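Local coordinates for protein alginate lyase (Aplysia kurodai, PDB 5GMT) that probably cleaves the glycosidic bonds of alginate as a eukaryotic polysaccharide lyase of family 14, with specificity for polymannuronate, at residues T15-S20 with S81-I86; K111-F116 with S263-F268. All coordinates share one frame; numbering follows the deposited sequence.

Both contacts reach the sheet that contains strand 261-272, but at different depths. The centre of contact 1 lies about 15 Å from that of the chain, and the contact is partly buried: side chains of the bulged strand 14-19 meet a turn in a loop through a tryptophan-proline CH-pi contact and a few aliphatic groups. Contact 2, its centre about 6 Å from that of the chain, is wholly buried and joins the two sheets of the sandwich by apolar side chains. The two are directly coupled, since strands 14-19 and 261-272 are neighbours: Leu19 O lies 2.9 Å from Phe268 N, a probable hydrogen bond, and Trp17 CH2 packs on Phe268 CB.

Contact 1: T15-S20 with S81-I86; sequences TVWSLS and SRPSAI
A chi1 of 170° swings the indole of Trp17 away from its own backbone nitrogen, and a chi2 of 87° turns it nearly square to the CA-CB-CG plane, so that a face meets Pro83. A classic beta bulge, in which Val16 and Trp17 together face Ile270 on strand 261-272, is consistent with both consecutive side chains being directed at the same loop of this beta sandwich. The loop replies with a type I turn from Pro83 to Ile86, closed by Ile86 N to Pro83 O.

The central interaction is a CH-pi contact. Pro83 CG sits 3.4 Å from the centroid of the five-membered ring of Trp17, only 7° off the ring normal, while Pro83 CB comes to 3.4 Å from Trp17 CD1. Proline suits the place because its compact, rigid ring offers C-H groups, slightly polarised by the amide nitrogen, to the electron-rich indole. The polar edge is served elsewhere: Trp17 NE1 donates to His34 O, and the His34 ring stacks with the indole. A leucine in place of Trp17 would probably leave Pro83 without an aromatic face to rest on and His34 O without its indole donor.

Beside the indole, Ala85 brings the smallest of side chains to the backbone, its CB 3.2 Å from Val16 O, a close fit for a methyl. Beta-branched Val16 suits the strand and uses one branch for the loop: the Val16 and Ile86 side chains cross at about a right angle, with Val16 CG2 4.0 Å from Ile86 CG1.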
loop_
_atom_site.group_PDB
_atom_site.type_symbol
_atom_site.label_atom_id
_atom_site.label_comp_id
_atom_site.label_asym_id
_atom_site.label_seq_id
_atom_site.Cartn_x
_atom_site.Cartn_y
_atom_site.Cartn_z
ATOM N N THR A 15 -16.142 -9.746 4.985
ATOM C CA THR A 15 -15.742 -8.344 4.967
ATOM C C THR A 15 -15.829 -7.780 6.378
ATOM O O THR A 15 -16.898 -7.784 6.980
ATOM C CB THR A 15 -16.619 -7.516 4.002
ATOM O OG1 THR A 15 -16.464 -8.018 2.672
ATOM C CG2 THR A 15 -16.215 -6.062 4.028
ATOM N N VAL A 16 -14.706 -7.314 6.922
ATOM C CA VAL A 16 -14.692 -6.813 8.291
ATOM C C VAL A 16 -14.736 -5.283 8.336
ATOM O O VAL A 16 -15.164 -4.711 9.329
ATOM C CB VAL A 16 -13.457 -7.329 9.085
ATOM C CG1 VAL A 16 -13.510 -8.852 9.195
ATOM C CG2 VAL A 16 -12.155 -6.892 8.436
ATOM N N TRP A 17 -14.330 -4.631 7.248
ATOM C CA TRP A 17 -14.359 -3.177 7.165
ATOM C C TRP A 17 -14.459 -2.725 5.714
ATOM O O TRP A 17 -13.898 -3.348 4.830
ATOM C CB TRP A 17 -13.109 -2.580 7.828
ATOM C CG TRP A 17 -12.907 -1.097 7.612
ATOM C CD1 TRP A 17 -13.423 -0.067 8.359
ATOM C CD2 TRP A 17 -12.111 -0.487 6.590
ATOM N NE1 TRP A 17 -13.002 1.142 7.853
ATOM C CE2 TRP A 17 -12.191 0.908 6.771
ATOM C CE3 TRP A 17 -11.343 -0.987 5.537
ATOM C CZ2 TRP A 17 -11.541 1.803 5.935
ATOM C CZ3 TRP A 17 -10.695 -0.093 4.713
ATOM C CH2 TRP A 17 -10.798 1.285 4.917
ATOM N N SER A 18 -15.194 -1.645 5.477
ATOM C CA SER A 18 -15.214 -1.029 4.156
ATOM C C SER A 18 -15.380 0.478 4.283
ATOM O O SER A 18 -15.824 0.981 5.318
ATOM C CB SER A 18 -16.332 -1.612 3.286
ATOM O OG SER A 18 -17.608 -1.241 3.778
ATOM N N LEU A 19 -15.016 1.190 3.222
ATOM C CA LEU A 19 -15.209 2.629 3.159
ATOM C C LEU A 19 -15.492 3.007 1.711
ATOM O O LEU A 19 -14.597 3.021 0.874
ATOM C CB LEU A 19 -13.980 3.369 3.714
ATOM C CG LEU A 19 -14.071 4.885 3.921
ATOM C CD1 LEU A 19 -13.161 5.328 5.056
ATOM C CD2 LEU A 19 -13.744 5.663 2.637
ATOM N N SER A 20 -16.758 3.291 1.416
ATOM C CA SER A 20 -17.188 3.535 0.045
ATOM C C SER A 20 -16.763 4.909 -0.422
ATOM O O SER A 20 -16.256 5.067 -1.534
ATOM C CB SER A 20 -18.715 3.410 -0.082
ATOM O OG SER A 20 -19.153 2.174 0.441
ATOM N N SER A 81 -4.139 2.690 9.326
ATOM C CA SER A 81 -5.538 2.536 9.707
ATOM C C SER A 81 -5.779 1.150 10.299
ATOM O O SER A 81 -5.461 0.142 9.664
ATOM C CB SER A 81 -6.434 2.758 8.481
ATOM O OG SER A 81 -7.769 2.351 8.715
ATOM N N ARG A 82 -6.322 1.098 11.517
ATOM C CA ARG A 82 -6.634 -0.170 12.163
ATOM C C ARG A 82 -8.087 -0.199 12.625
ATOM O O ARG A 82 -8.374 -0.002 13.806
ATOM C CB ARG A 82 -5.699 -0.416 13.346
ATOM C CG ARG A 82 -4.234 -0.516 12.958
ATOM C CD ARG A 82 -3.355 -0.643 14.190
ATOM N NE ARG A 82 -3.678 -1.834 14.977
ATOM C CZ ARG A 82 -2.960 -2.240 16.019
ATOM N NH1 ARG A 82 -1.877 -1.555 16.375
ATOM N NH2 ARG A 82 -3.309 -3.327 16.694
ATOM N N PRO A 83 -9.015 -0.425 11.685
ATOM C CA PRO A 83 -10.441 -0.440 12.034
ATOM C C PRO A 83 -10.726 -1.415 13.176
ATOM O O PRO A 83 -10.162 -2.510 13.198
ATOM C CB PRO A 83 -11.108 -0.876 10.732
ATOM C CG PRO A 83 -10.193 -0.343 9.669
ATOM C CD PRO A 83 -8.797 -0.476 10.228
ATOM N N SER A 84 -11.577 -1.013 14.118
ATOM C CA SER A 84 -11.751 -1.774 15.347
ATOM C C SER A 84 -12.300 -3.174 15.085
ATOM O O SER A 84 -12.082 -4.086 15.886
ATOM C CB SER A 84 -12.674 -1.035 16.316
ATOM O OG SER A 84 -14.003 -1.050 15.833
ATOM N N ALA A 85 -12.988 -3.359 13.964
ATOM C CA ALA A 85 -13.548 -4.674 13.627
ATOM C C ALA A 85 -12.486 -5.754 13.379
ATOM O O ALA A 85 -12.795 -6.948 13.352
ATOM C CB ALA A 85 -14.445 -4.557 12.418
ATOM N N ILE A 86 -11.236 -5.349 13.191
ATOM C CA ILE A 86 -10.183 -6.322 12.919
ATOM C C ILE A 86 -9.649 -6.912 14.223
ATOM O O ILE A 86 -9.205 -6.184 15.116
ATOM C CB ILE A 86 -9.017 -5.692 12.121
ATOM C CG1 ILE A 86 -9.542 -5.071 10.823
ATOM C CG2 ILE A 86 -7.963 -6.736 11.808
ATOM C CD1 ILE A 86 -8.471 -4.369 9.986
#

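Contact 2: K111-F116 with S263-F268; sequences KLPGLF and SYFKNF
Phe265 reaches from one sheet of the beta sandwich to Pro113 and Leu112 on the other, filling part of the interior between strands 261-272 and 110-118. The facing backbones stand well apart, Pro113 CA and Phe265 CA being 9.9 Å from each other, so side chains must span the gap, and a long flat ring does so well.

The phenylalanine can be followed outward. Phe265 CB, though directed at the opposite strand, first meets a neighbour on its own strand, with Phe268 CZ 3.5 Å from it. From there CG stands anti to the carbonyl carbon of Phe265 (chi1 -61°), a torsion that sends the ring on across the gap. Along one side of the ring, Phe265 CE2 is the atom that comes nearest the proline, 3.7 Å from Pro113 CD and 3.9 Å from Pro113 CG. At the tip, Phe265 CZ shares Pro113 CD. On its own side of the sandwich, Phe265 packs against Ile61 of strand 58-63.

Proline fits the receiving strand because its compact ring points inward, while Leu112 and Gly114 on either side of it make backbone bonds to Leu141 and Phe243. Its carbonyl oxygen accepts a hydrogen bond from Tyr97 OH, a polar tie between the sheets beside the apolar one.

Leucine serves next to the proline because it is apolar and long enough to come within touch of the ring from a bond not aimed directly at Phe265. Of its two branches, one methyl makes the contact: Leu112 CD2 lies at the ring edge, near the ring plane, 4.3 Å from Phe265 CZ.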
loop_
_atom_site.group_PDB
_atom_site.type_symbol
_atom_site.label_atom_id
_atom_site.label_comp_id
_atom_site.label_asym_id
_atom_site.label_seq_id
_atom_site.Cartn_x
_atom_site.Cartn_y
_atom_site.Cartn_z
ATOM N N LYS A 111 4.521 5.821 -3.970
ATOM C CA LYS A 111 3.864 4.861 -3.080
ATOM C C LYS A 111 2.364 4.772 -3.288
ATOM O O LYS A 111 1.735 5.751 -3.679
ATOM C CB LYS A 111 4.145 5.234 -1.623
ATOM C CG LYS A 111 5.367 4.532 -1.003
ATOM C CD LYS A 111 6.632 4.844 -1.764
ATOM C CE LYS A 111 7.875 4.314 -1.055
ATOM N NZ LYS A 111 9.098 4.550 -1.894
ATOM N N LEU A 112 1.812 3.589 -3.017
ATOM C CA LEU A 112 0.362 3.360 -2.965
ATOM C C LEU A 112 0.029 2.524 -1.733
ATOM O O LEU A 112 0.887 1.778 -1.234
ATOM C CB LEU A 112 -0.119 2.646 -4.235
ATOM C CG LEU A 112 -0.065 3.432 -5.541
ATOM C CD1 LEU A 112 -0.286 2.457 -6.704
ATOM C CD2 LEU A 112 -1.120 4.557 -5.572
ATOM N N PRO A 113 -1.214 2.625 -1.236
ATOM C CA PRO A 113 -1.620 1.884 -0.031
ATOM C C PRO A 113 -1.485 0.367 -0.145
ATOM O O PRO A 113 -1.751 -0.193 -1.208
ATOM C CB PRO A 113 -3.103 2.262 0.124
ATOM C CG PRO A 113 -3.201 3.610 -0.491
ATOM C CD PRO A 113 -2.269 3.553 -1.684
ATOM N N GLY A 114 -1.106 -0.274 0.963
ATOM C CA GLY A 114 -1.031 -1.720 1.056
ATOM C C GLY A 114 -1.280 -2.142 2.494
ATOM O O GLY A 114 -1.589 -1.306 3.332
ATOM N N LEU A 115 -1.160 -3.435 2.785
ATOM C CA LEU A 115 -1.361 -3.916 4.154
ATOM C C LEU A 115 -0.063 -3.823 4.972
ATOM O O LEU A 115 1.022 -3.669 4.409
ATOM C CB LEU A 115 -1.877 -5.359 4.138
ATOM C CG LEU A 115 -3.281 -5.526 3.538
ATOM C CD1 LEU A 115 -3.640 -7.002 3.350
ATOM C CD2 LEU A 115 -4.307 -4.827 4.429
ATOM N N PHE A 116 -0.190 -3.942 6.294
ATOM C CA PHE A 116 0.956 -3.986 7.206
ATOM C C PHE A 116 0.601 -4.825 8.432
ATOM O O PHE A 116 -0.567 -5.134 8.660
ATOM C CB PHE A 116 1.368 -2.568 7.641
ATOM C CG PHE A 116 0.518 -2.010 8.742
ATOM C CD1 PHE A 116 -0.768 -1.575 8.481
ATOM C CD2 PHE A 116 1.008 -1.917 10.047
ATOM C CE1 PHE A 116 -1.575 -1.069 9.504
ATOM C CE2 PHE A 116 0.217 -1.408 11.066
ATOM C CZ PHE A 116 -1.074 -0.976 10.795
ATOM N N SER A 263 -4.459 11.822 -7.239
ATOM C CA SER A 263 -5.015 10.495 -7.160
ATOM C C SER A 263 -6.333 10.556 -6.404
ATOM O O SER A 263 -6.548 11.442 -5.576
ATOM C CB SER A 263 -4.042 9.514 -6.491
ATOM O OG SER A 263 -3.671 9.937 -5.190
ATOM N N TYR A 264 -7.211 9.610 -6.709
ATOM C CA TYR A 264 -8.527 9.517 -6.089
ATOM C C TYR A 264 -8.742 8.101 -5.595
ATOM O O TYR A 264 -8.493 7.158 -6.331
ATOM C CB TYR A 264 -9.636 9.858 -7.092
ATOM C CG TYR A 264 -9.526 11.219 -7.729
ATOM C CD1 TYR A 264 -8.517 11.504 -8.645
ATOM C CD2 TYR A 264 -10.460 12.211 -7.443
ATOM C CE1 TYR A 264 -8.423 12.764 -9.243
ATOM C CE2 TYR A 264 -10.378 13.472 -8.041
ATOM C CZ TYR A 264 -9.362 13.733 -8.935
ATOM O OH TYR A 264 -9.277 14.964 -9.529
ATOM N N PHE A 265 -9.233 7.943 -4.371
ATOM C CA PHE A 265 -9.442 6.611 -3.826
ATOM C C PHE A 265 -10.885 6.460 -3.381
ATOM O O PHE A 265 -11.439 7.356 -2.747
ATOM C CB PHE A 265 -8.515 6.335 -2.633
ATOM C CG PHE A 265 -7.052 6.395 -2.961
ATOM C CD1 PHE A 265 -6.381 7.609 -2.971
ATOM C CD2 PHE A 265 -6.332 5.229 -3.210
ATOM C CE1 PHE A 265 -5.025 7.672 -3.252
ATOM C CE2 PHE A 265 -4.979 5.284 -3.499
ATOM C CZ PHE A 265 -4.322 6.506 -3.514
ATOM N N LYS A 266 -11.480 5.326 -3.715
ATOM C CA LYS A 266 -12.823 5.005 -3.238
ATOM C C LYS A 266 -12.962 3.494 -3.027
ATOM O O LYS A 266 -12.051 2.737 -3.359
ATOM C CB LYS A 266 -13.874 5.516 -4.231
ATOM C CG LYS A 266 -13.857 4.777 -5.567
ATOM C CD LYS A 266 -14.884 5.366 -6.554
ATOM C CE LYS A 266 -14.845 4.654 -7.897
ATOM N NZ LYS A 266 -15.224 3.193 -7.796
ATOM N N ASN A 267 -14.088 3.058 -2.461
ATOM C CA ASN A 267 -14.414 1.630 -2.421
ATOM C C ASN A 267 -13.328 0.778 -1.733
ATOM O O ASN A 267 -12.905 -0.249 -2.264
ATOM C CB ASN A 267 -14.659 1.132 -3.852
ATOM C CG ASN A 267 -15.385 -0.197 -3.899
ATOM O OD1 ASN A 267 -15.978 -0.628 -2.907
ATOM N ND2 ASN A 267 -15.342 -0.862 -5.060
ATOM N N PHE A 268 -12.875 1.234 -0.568
ATOM C CA PHE A 268 -11.984 0.448 0.294
ATOM C C PHE A 268 -12.704 -0.751 0.901
ATOM O O PHE A 268 -13.854 -0.639 1.321
ATOM C CB PHE A 268 -11.437 1.309 1.436
ATOM C CG PHE A 268 -10.486 2.381 1.003
ATOM C CD1 PHE A 268 -9.117 2.147 0.996
ATOM C CD2 PHE A 268 -10.953 3.632 0.623
ATOM C CE1 PHE A 268 -8.243 3.139 0.599
ATOM C CE2 PHE A 268 -10.075 4.631 0.243
ATOM C CZ PHE A 268 -8.715 4.383 0.240
#